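Local structure of autolysin E (Staphylococcus aureus, 4PI9) at residues Ile99-His104 / Gly162-Ile167; Tyr127-Gly132 / Ser146-Glu151. The protein probably cleaves the glycan strands of bacterial cell-wall peptidoglycan as an endo-beta-N-acetylglucosaminidase with a lysozyme-type fold. All blocks are in the same frame, centred on the assembly; numbering follows the deposited sequence.

Contact 1: residues Ile99-His104 / Gly162-Ile167; sequences IYLVSH and GGAKFI. With 3LT ((4R)-4-[[(2S)-2-[[(2R)-2-[(2R,3S,4R,5R,6R)-5-acetamido-2-(hydroxymethyl)-3,6-bis(oxidanyl)oxan-4-yl]oxypropanoyl]amino]propanoyl]amino]-5-azanyl-5-oxidanylidene-pentanoic acid), chain L.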
loop_
_atom_site.group_PDB
_atom_site.type_symbol
_atom_site.label_atom_id
_atom_site.label_comp_id
_atom_site.label_asym_id
_atom_site.label_seq_id
_atom_site.Cartn_x
_atom_site.Cartn_y
_atom_site.Cartn_z
ATOM N N ILE A 99 -2.919 5.989 9.830
ATOM C CA ILE A 99 -2.321 7.013 8.989
ATOM C C ILE A 99 -1.754 6.350 7.720
ATOM O O ILE A 99 -1.910 6.867 6.604
ATOM C CB ILE A 99 -1.293 7.816 9.748
ATOM C CG1 ILE A 99 -2.030 8.656 10.816
ATOM C CG2 ILE A 99 -0.379 8.627 8.832
ATOM C CD1 ILE A 99 -1.098 9.433 11.736
ATOM N N TYR A 100 -1.082 5.222 7.907
ATOM C CA TYR A 100 -0.636 4.428 6.754
ATOM C C TYR A 100 -1.817 4.042 5.846
ATOM O O TYR A 100 -1.774 4.213 4.637
ATOM C CB TYR A 100 0.154 3.181 7.221
ATOM C CG TYR A 100 0.034 2.070 6.209
ATOM C CD1 TYR A 100 0.596 2.195 4.944
ATOM C CD2 TYR A 100 -0.763 0.944 6.447
ATOM C CE1 TYR A 100 0.381 1.241 3.960
ATOM C CE2 TYR A 100 -0.977 -0.021 5.494
ATOM C CZ TYR A 100 -0.412 0.120 4.255
ATOM O OH TYR A 100 -0.611 -0.762 3.235
ATOM N N LEU A 101 -2.887 3.529 6.453
ATOM C CA LEU A 101 -3.990 3.007 5.686
ATOM C C LEU A 101 -4.653 4.099 4.859
ATOM O O LEU A 101 -4.945 3.941 3.653
ATOM C CB LEU A 101 -5.017 2.340 6.588
ATOM C CG LEU A 101 -6.026 1.420 5.942
ATOM C CD1 LEU A 101 -5.402 0.179 5.285
ATOM C CD2 LEU A 101 -7.086 1.075 7.011
ATOM N N VAL A 102 -4.868 5.253 5.468
ATOM C CA VAL A 102 -5.456 6.418 4.788
ATOM C C VAL A 102 -4.528 6.869 3.663
ATOM O O VAL A 102 -4.955 7.117 2.511
ATOM C CB VAL A 102 -5.698 7.588 5.756
ATOM C CG1 VAL A 102 -5.920 8.892 4.996
ATOM C CG2 VAL A 102 -6.873 7.251 6.655
ATOM N N SER A 103 -3.252 6.931 3.954
ATOM C CA SER A 103 -2.248 7.472 3.008
ATOM C C SER A 103 -2.155 6.539 1.809
ATOM O O SER A 103 -2.098 7.032 0.668
ATOM C CB SER A 103 -0.894 7.602 3.668
ATOM O OG SER A 103 -0.878 8.596 4.724
ATOM N N HIS A 104 -2.146 5.231 2.039
ATOM C CA HIS A 104 -2.112 4.248 0.978
ATOM C C HIS A 104 -3.351 4.416 0.102
ATOM O O HIS A 104 -3.230 4.565 -1.149
ATOM C CB HIS A 104 -2.001 2.878 1.573
ATOM C CG HIS A 104 -1.852 1.760 0.566
ATOM N ND1 HIS A 104 -1.529 0.503 0.962
ATOM C CD2 HIS A 104 -1.907 1.739 -0.788
ATOM C CE1 HIS A 104 -1.448 -0.276 -0.101
ATOM N NE2 HIS A 104 -1.639 0.450 -1.166
ATOM N N GLY A 162 -11.849 -4.612 4.149
ATOM C CA GLY A 162 -11.230 -5.703 3.441
ATOM C C GLY A 162 -9.783 -5.434 3.033
ATOM O O GLY A 162 -8.980 -6.348 3.042
ATOM N N GLY A 163 -9.465 -4.232 2.628
ATOM C CA GLY A 163 -8.078 -3.889 2.298
ATOM C C GLY A 163 -7.230 -4.047 3.520
ATOM O O GLY A 163 -6.116 -4.633 3.435
ATOM N N ALA A 164 -7.646 -3.532 4.665
ATOM C CA ALA A 164 -6.869 -3.687 5.879
ATOM C C ALA A 164 -6.680 -5.176 6.240
ATOM O O ALA A 164 -5.605 -5.591 6.652
ATOM C CB ALA A 164 -7.527 -2.974 7.042
ATOM N N LYS A 165 -7.738 -5.969 6.103
ATOM C CA LYS A 165 -7.662 -7.388 6.376
ATOM C C LYS A 165 -6.618 -8.079 5.485
ATOM O O LYS A 165 -5.769 -8.846 5.978
ATOM C CB LYS A 165 -9.026 -8.041 6.176
ATOM C CG LYS A 165 -9.004 -9.517 6.502
ATOM C CD LYS A 165 -10.354 -10.141 6.246
ATOM C CE LYS A 165 -10.301 -11.609 6.660
ATOM N NZ LYS A 165 -11.387 -12.387 6.027
ATOM N N PHE A 166 -6.613 -7.714 4.215
ATOM C CA PHE A 166 -5.619 -8.237 3.258
ATOM C C PHE A 166 -4.194 -7.829 3.607
ATOM O O PHE A 166 -3.268 -8.657 3.642
ATOM C CB PHE A 166 -5.945 -7.744 1.866
ATOM C CG PHE A 166 -4.899 -8.086 0.838
ATOM C CD1 PHE A 166 -4.892 -9.300 0.202
ATOM C CD2 PHE A 166 -3.912 -7.177 0.528
ATOM C CE1 PHE A 166 -3.939 -9.603 -0.725
ATOM C CE2 PHE A 166 -2.932 -7.463 -0.397
ATOM C CZ PHE A 166 -2.951 -8.674 -1.029
ATOM N N ILE A 167 -4.005 -6.541 3.872
ATOM C CA ILE A 167 -2.653 -6.065 4.214
ATOM C C ILE A 167 -2.129 -6.790 5.452
ATOM O O ILE A 167 -0.935 -7.252 5.498
ATOM C CB ILE A 167 -2.651 -4.536 4.381
ATOM C CG1 ILE A 167 -2.920 -3.863 3.026
ATOM C CG2 ILE A 167 -1.336 -4.128 4.979
ATOM C CD1 ILE A 167 -3.556 -2.509 3.133
HETATM C CAA 3LT L . 0.794 -5.746 -8.191
HETATM C CAJ 3LT L . 0.163 -6.880 -7.341
HETATM C CAI 3LT L . 1.236 -8.015 -7.225
HETATM C CAG 3LT L . 1.626 -8.479 -8.640
HETATM C CAD 3LT L . 2.063 -7.262 -9.493
HETATM C CAE 3LT L . 2.461 -7.594 -10.953
HETATM C CAL 3LT L . -1.254 -6.566 -5.314
HETATM C CAN 3LT L . -1.297 -6.049 -3.905
HETATM C CAP 3LT L . 1.044 -9.177 -5.132
HETATM C CAR 3LT L . -0.094 -9.702 -4.311
HETATM C CAQ 3LT L . 2.310 -10.020 -4.886
HETATM O OAB 3LT L . -0.084 -4.684 -8.207
HETATM O OAO 3LT L . 0.746 -9.128 -6.518
HETATM O OAH 3LT L . 2.722 -9.418 -8.517
HETATM O OAC 3LT L . 1.000 -6.277 -9.519
HETATM O OAF 3LT L . 1.361 -8.456 -11.388
HETATM O OAM 3LT L . -2.205 -7.198 -5.754
HETATM O OAS 3LT L . -0.069 -9.588 -3.090
HETATM N NAK 3LT L . -0.115 -6.386 -5.981
HETATM N NAT 3LT L . -1.121 -10.264 -4.969
HETATM C CAU 3LT L . -2.331 -10.733 -4.238
HETATM C CAW 3LT L . -2.495 -12.249 -3.982
HETATM C CAV 3LT L . -3.571 -10.166 -4.970
HETATM O OAX 3LT L . -2.662 -12.466 -2.576
HETATM C C 3LT L . -2.701 -14.960 -5.449
HETATM N N 3LT L . -1.365 -13.067 -4.471
HETATM O O 3LT L . -3.133 -15.593 -6.410
HETATM N NBH 3LT L . -2.977 -15.324 -4.187
HETATM C CA 3LT L . -1.739 -13.748 -5.703
HETATM C CB 3LT L . -2.311 -12.720 -6.742
HETATM C CD 3LT L . -1.570 -11.143 -8.590
HETATM C CG 3LT L . -1.279 -12.455 -7.840
HETATM O OE2 3LT L . -2.092 -10.146 -8.038
HETATM O OE1 3LT L . -1.290 -11.182 -9.813
#

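Contact 2: residues Tyr127-Gly132 / Ser146-Glu151; sequences YYNFFG and SYAEKE. With 3LT ((4R)-4-[[(2S)-2-[[(2R)-2-[(2R,3S,4R,5R,6R)-5-acetamido-2-(hydroxymethyl)-3,6-bis(oxidanyl)oxan-4-yl]oxypropanoyl]amino]propanoyl]amino]-5-azanyl-5-oxidanylidene-pentanoic acid), chain L.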
loop_
_atom_site.group_PDB
_atom_site.type_symbol
_atom_site.label_atom_id
_atom_site.label_comp_id
_atom_site.label_asym_id
_atom_site.label_seq_id
_atom_site.Cartn_x
_atom_site.Cartn_y
_atom_site.Cartn_z
ATOM N N TYR A 127 -18.342 -3.286 -7.327
ATOM C CA TYR A 127 -17.169 -3.642 -6.516
ATOM C C TYR A 127 -16.182 -2.507 -6.427
ATOM O O TYR A 127 -15.933 -1.764 -7.359
ATOM C CB TYR A 127 -16.504 -4.912 -7.074
ATOM C CG TYR A 127 -17.427 -6.097 -6.979
ATOM C CD1 TYR A 127 -17.609 -6.774 -5.772
ATOM C CD2 TYR A 127 -18.163 -6.518 -8.084
ATOM C CE1 TYR A 127 -18.486 -7.846 -5.668
ATOM C CE2 TYR A 127 -19.044 -7.583 -7.988
ATOM C CZ TYR A 127 -19.203 -8.243 -6.784
ATOM O OH TYR A 127 -20.069 -9.315 -6.692
ATOM N N TYR A 128 -15.582 -2.378 -5.235
ATOM C CA TYR A 128 -14.700 -1.277 -4.921
ATOM C C TYR A 128 -13.336 -1.882 -4.473
ATOM O O TYR A 128 -13.304 -3.004 -3.950
ATOM C CB TYR A 128 -15.304 -0.465 -3.742
ATOM C CG TYR A 128 -16.614 0.191 -4.103
ATOM C CD1 TYR A 128 -17.801 -0.518 -3.955
ATOM C CD2 TYR A 128 -16.622 1.455 -4.636
ATOM C CE1 TYR A 128 -19.011 0.073 -4.332
ATOM C CE2 TYR A 128 -17.834 2.059 -5.009
ATOM C CZ TYR A 128 -18.989 1.327 -4.849
ATOM O OH TYR A 128 -20.170 1.987 -5.244
ATOM N N ASN A 129 -12.306 -1.100 -4.701
ATOM C CA ASN A 129 -10.911 -1.492 -4.323
ATOM C C ASN A 129 -10.089 -0.257 -4.155
ATOM O O ASN A 129 -9.875 0.473 -5.088
ATOM C CB ASN A 129 -10.368 -2.368 -5.464
ATOM C CG ASN A 129 -9.061 -3.061 -5.138
ATOM O OD1 ASN A 129 -8.240 -2.594 -4.346
ATOM N ND2 ASN A 129 -8.839 -4.154 -5.830
ATOM N N PHE A 130 -9.633 0.019 -2.906
ATOM C CA PHE A 130 -8.917 1.266 -2.660
ATOM C C PHE A 130 -7.427 1.058 -2.378
ATOM O O PHE A 130 -6.729 2.019 -2.116
ATOM C CB PHE A 130 -9.530 2.018 -1.458
ATOM C CG PHE A 130 -11.024 2.343 -1.615
ATOM C CD1 PHE A 130 -11.529 2.734 -2.827
ATOM C CD2 PHE A 130 -11.858 2.346 -0.520
ATOM C CE1 PHE A 130 -12.864 3.065 -2.960
ATOM C CE2 PHE A 130 -13.181 2.679 -0.639
ATOM C CZ PHE A 130 -13.693 3.010 -1.878
ATOM N N PHE A 131 -6.948 -0.156 -2.601
ATOM C CA PHE A 131 -5.554 -0.450 -2.236
ATOM C C PHE A 131 -4.776 -1.182 -3.331
ATOM O O PHE A 131 -3.729 -1.736 -3.033
ATOM C CB PHE A 131 -5.519 -1.215 -0.920
ATOM C CG PHE A 131 -6.160 -0.455 0.218
ATOM C CD1 PHE A 131 -5.449 0.529 0.932
ATOM C CD2 PHE A 131 -7.453 -0.734 0.561
ATOM C CE1 PHE A 131 -6.066 1.222 1.976
ATOM C CE2 PHE A 131 -8.051 -0.082 1.587
ATOM C CZ PHE A 131 -7.399 0.937 2.254
ATOM N N GLY A 132 -5.264 -1.153 -4.571
ATOM C CA GLY A 132 -4.512 -1.819 -5.673
ATOM C C GLY A 132 -4.302 -3.308 -5.490
ATOM O O GLY A 132 -3.184 -3.826 -5.771
ATOM N N SER A 146 -11.195 -11.489 -10.048
ATOM C CA SER A 146 -10.965 -10.216 -9.362
ATOM C C SER A 146 -10.973 -10.469 -7.869
ATOM O O SER A 146 -11.922 -11.051 -7.323
ATOM C CB SER A 146 -12.047 -9.199 -9.720
ATOM O OG SER A 146 -11.779 -7.933 -9.132
ATOM N N TYR A 147 -9.913 -10.035 -7.184
ATOM C CA TYR A 147 -9.834 -10.272 -5.756
ATOM C C TYR A 147 -11.059 -9.632 -5.047
ATOM O O TYR A 147 -11.644 -10.238 -4.154
ATOM C CB TYR A 147 -8.498 -9.711 -5.199
ATOM C CG TYR A 147 -8.136 -10.288 -3.853
ATOM C CD1 TYR A 147 -8.577 -9.677 -2.677
ATOM C CD2 TYR A 147 -7.363 -11.438 -3.747
ATOM C CE1 TYR A 147 -8.279 -10.204 -1.440
ATOM C CE2 TYR A 147 -7.057 -11.979 -2.513
ATOM C CZ TYR A 147 -7.512 -11.355 -1.359
ATOM O OH TYR A 147 -7.220 -11.875 -0.130
ATOM N N ALA A 148 -11.395 -8.429 -5.495
ATOM C CA ALA A 148 -12.477 -7.611 -4.902
ATOM C C ALA A 148 -13.827 -8.343 -4.957
ATOM O O ALA A 148 -14.594 -8.316 -3.987
ATOM C CB ALA A 148 -12.559 -6.270 -5.594
ATOM N N GLU A 149 -14.079 -9.027 -6.070
ATOM C CA GLU A 149 -15.315 -9.836 -6.252
ATOM C C GLU A 149 -15.286 -11.111 -5.386
ATOM O O GLU A 149 -16.202 -11.398 -4.615
ATOM C CB GLU A 149 -15.452 -10.169 -7.724
ATOM C CG GLU A 149 -16.730 -10.889 -8.112
ATOM C CD GLU A 149 -17.060 -10.685 -9.584
ATOM O OE1 GLU A 149 -17.227 -9.513 -10.005
ATOM O OE2 GLU A 149 -17.156 -11.688 -10.321
ATOM N N LYS A 150 -14.194 -11.857 -5.450
ATOM C CA LYS A 150 -14.021 -12.990 -4.549
ATOM C C LYS A 150 -14.322 -12.628 -3.077
ATOM O O LYS A 150 -14.947 -13.405 -2.345
ATOM C CB LYS A 150 -12.596 -13.532 -4.723
ATOM C CG LYS A 150 -12.166 -14.600 -3.732
ATOM C CD LYS A 150 -10.782 -15.137 -4.100
ATOM C CE LYS A 150 -10.078 -15.786 -2.915
ATOM N NZ LYS A 150 -9.496 -14.754 -2.019
ATOM N N GLU A 151 -13.890 -11.440 -2.638
ATOM C CA GLU A 151 -14.095 -11.007 -1.247
ATOM C C GLU A 151 -15.377 -10.216 -1.028
ATOM O O GLU A 151 -15.694 -9.843 0.113
ATOM C CB GLU A 151 -12.906 -10.147 -0.789
ATOM C CG GLU A 151 -11.604 -10.911 -0.726
ATOM C CD GLU A 151 -11.629 -12.036 0.271
ATOM O OE1 GLU A 151 -12.295 -11.913 1.326
ATOM O OE2 GLU A 151 -10.973 -13.058 -0.001
HETATM C CAA 3LT L . 0.794 -5.746 -8.191
HETATM C CAJ 3LT L . 0.163 -6.880 -7.341
HETATM C CAI 3LT L . 1.236 -8.015 -7.225
HETATM C CAG 3LT L . 1.626 -8.479 -8.640
HETATM C CAD 3LT L . 2.063 -7.262 -9.493
HETATM C CAE 3LT L . 2.461 -7.594 -10.953
HETATM C CAL 3LT L . -1.254 -6.566 -5.314
HETATM C CAN 3LT L . -1.297 -6.049 -3.905
HETATM C CAP 3LT L . 1.044 -9.177 -5.132
HETATM C CAR 3LT L . -0.094 -9.702 -4.311
HETATM C CAQ 3LT L . 2.310 -10.020 -4.886
HETATM O OAB 3LT L . -0.084 -4.684 -8.207
HETATM O OAO 3LT L . 0.746 -9.128 -6.518
HETATM O OAH 3LT L . 2.722 -9.418 -8.517
HETATM O OAC 3LT L . 1.000 -6.277 -9.519
HETATM O OAF 3LT L . 1.361 -8.456 -11.388
HETATM O OAM 3LT L . -2.205 -7.198 -5.754
HETATM O OAS 3LT L . -0.069 -9.588 -3.090
HETATM N NAK 3LT L . -0.115 -6.386 -5.981
HETATM N NAT 3LT L . -1.121 -10.264 -4.969
HETATM C CAU 3LT L . -2.331 -10.733 -4.238
HETATM C CAW 3LT L . -2.495 -12.249 -3.982
HETATM C CAV 3LT L . -3.571 -10.166 -4.970
HETATM O OAX 3LT L . -2.662 -12.466 -2.576
HETATM C C 3LT L . -2.701 -14.960 -5.449
HETATM N N 3LT L . -1.365 -13.067 -4.471
HETATM O O 3LT L . -3.133 -15.593 -6.410
HETATM N NBH 3LT L . -2.977 -15.324 -4.187
HETATM C CA 3LT L . -1.739 -13.748 -5.703
HETATM C CB 3LT L . -2.311 -12.720 -6.742
HETATM C CD 3LT L . -1.570 -11.143 -8.590
HETATM C CG 3LT L . -1.279 -12.455 -7.840
HETATM O OE2 3LT L . -2.092 -10.146 -8.038
HETATM O OE1 3LT L . -1.290 -11.182 -9.813
#

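Contact 1: residues Ile99-His104 / Gly162-Ile167
The Y100 ring meets I167 obliquely, its CE2 lying 4.2 Å from I167 CG2, while its hydroxyl meets the H104 imidazole. There Y100 OH sits at the edge of the H104 ring, in its plane, and is hydrogen-bonded to H104 ND1 at 2.8 Å with an angle of 155°. W200 meets the same imidazole edge-to-face. The F166 ring takes no part in the join and meets the bound muramyl dipeptide, whose oxygen OAS lies at its edge, in the plane, 3.7 Å from F166 CZ.

Both segments are helical, pieces of helices 98-109 and 156-172, and they cross at 114° inside the helical body of the lysozyme-like domain. I167 is the side chain that fills the join. Its CG1 stands anti to the carbonyl carbon (chi1 -67°) and the chain runs on extended, carrying CD1 to helix 98-109. There that methyl packs against the Y100 hydroxyl, I167 CD1 being 3.4 Å from Y100 OH, and meets the H104 ring obliquely. The same methyl lies 3.9 Å from L101 CD1, the two side chains crossing obliquely. The other branch of L101 turns to A164, with CD2 at 4.1 Å from A164 CB. Beyond this, L101 also packs on F87 and A164 on A90, so helix 84-94 closes that side.

No hydrogen bond passes between the segments; the side-chain hydrogen bonds of S103, Y100 and H104 close within their own segment. S103 N and OG reach I99 O from opposite faces of its carbonyl plane, and the Y100-H104 bond spans a single turn. Y100 OH and H104 ND1 thus satisfy one another, and across the contact they meet only I167 carbons. The bond would limit rotation of both rings beside I167.

Contact 2: residues Tyr127-Gly132 / Ser146-Glu151
Y127 and E149 come together because Y127 CG stands anti to its own carbonyl carbon (chi1 -64°) while E149 CG runs anti to its backbone N (chi1 -175°), with the rest of the glutamate chain extended. This joins the chain leaving the 120-122/125-127 hairpin to helix 147-150 in the lysozyme-like domain. The ring lies under the start of the glutamate in a CH-pi contact: E149 CA sits over one face, 4.1 Å from the ring centroid and offset toward the rim. Farther along the side chain, E149 OE1 comes to 3.3 Å from Y127 CE2, with the ring and carboxylate planes turned 43° apart. The phenol oxygen itself is engaged by Q152 OE1, which pins the far end of the ring, and V141 of helix 138-143 packs against both Y127 and E149.

One residue back on the short helix 147-150, A148 faces the chain that runs out of strand 125-127. Its CB touches Y128 O at 3.7 Å and lies 4.3 Å from N129 ND2. N129 then shapes the next bend as an Asx turn: its OD1 takes the N-H of F131 in the carbonyl plane, 3.3 Å from F131 N. Its ND2 donates to I133 O, so both ends of the amide are held and its flip is fixed.

S146 is the N-cap of the helix, although its OG bonds to A135 O. Across the two segments there is no hydrogen bond; the grip comes from the aromatic face and the alanine methyl. K150 NZ forms a salt bridge with E151 OE2, within its own segment. At the end of segment 127-132, G132, with its positive phi, brings its backbone to the bound muramyl dipeptide, G132 O lying 3.4 Å from ligand atom CAL.

Contact 2 is nested in the chain between the two helices of contact 1; the centres lie 13 Å apart, and the two touch directly. F131 is the main bridge: its CE1 is 3.4 Å from L101 O, its CD2 3.7 Å from G163 CA, and its ring meets H104 edge-to-face. A second junction lies nearer the ligand, where Y147 OH comes to 3.5 Å from F166 CD1 and those rings also meet edge-to-face. Segments of both contacts reach the bound muramyl dipeptide: F166 from 162-167, G132 from 127-132 and Y147 from 146-151. G134 N, Y171 OH and Y194 O add hydrogen bonds to it, and Y194 OH is in turn bonded to F131 O.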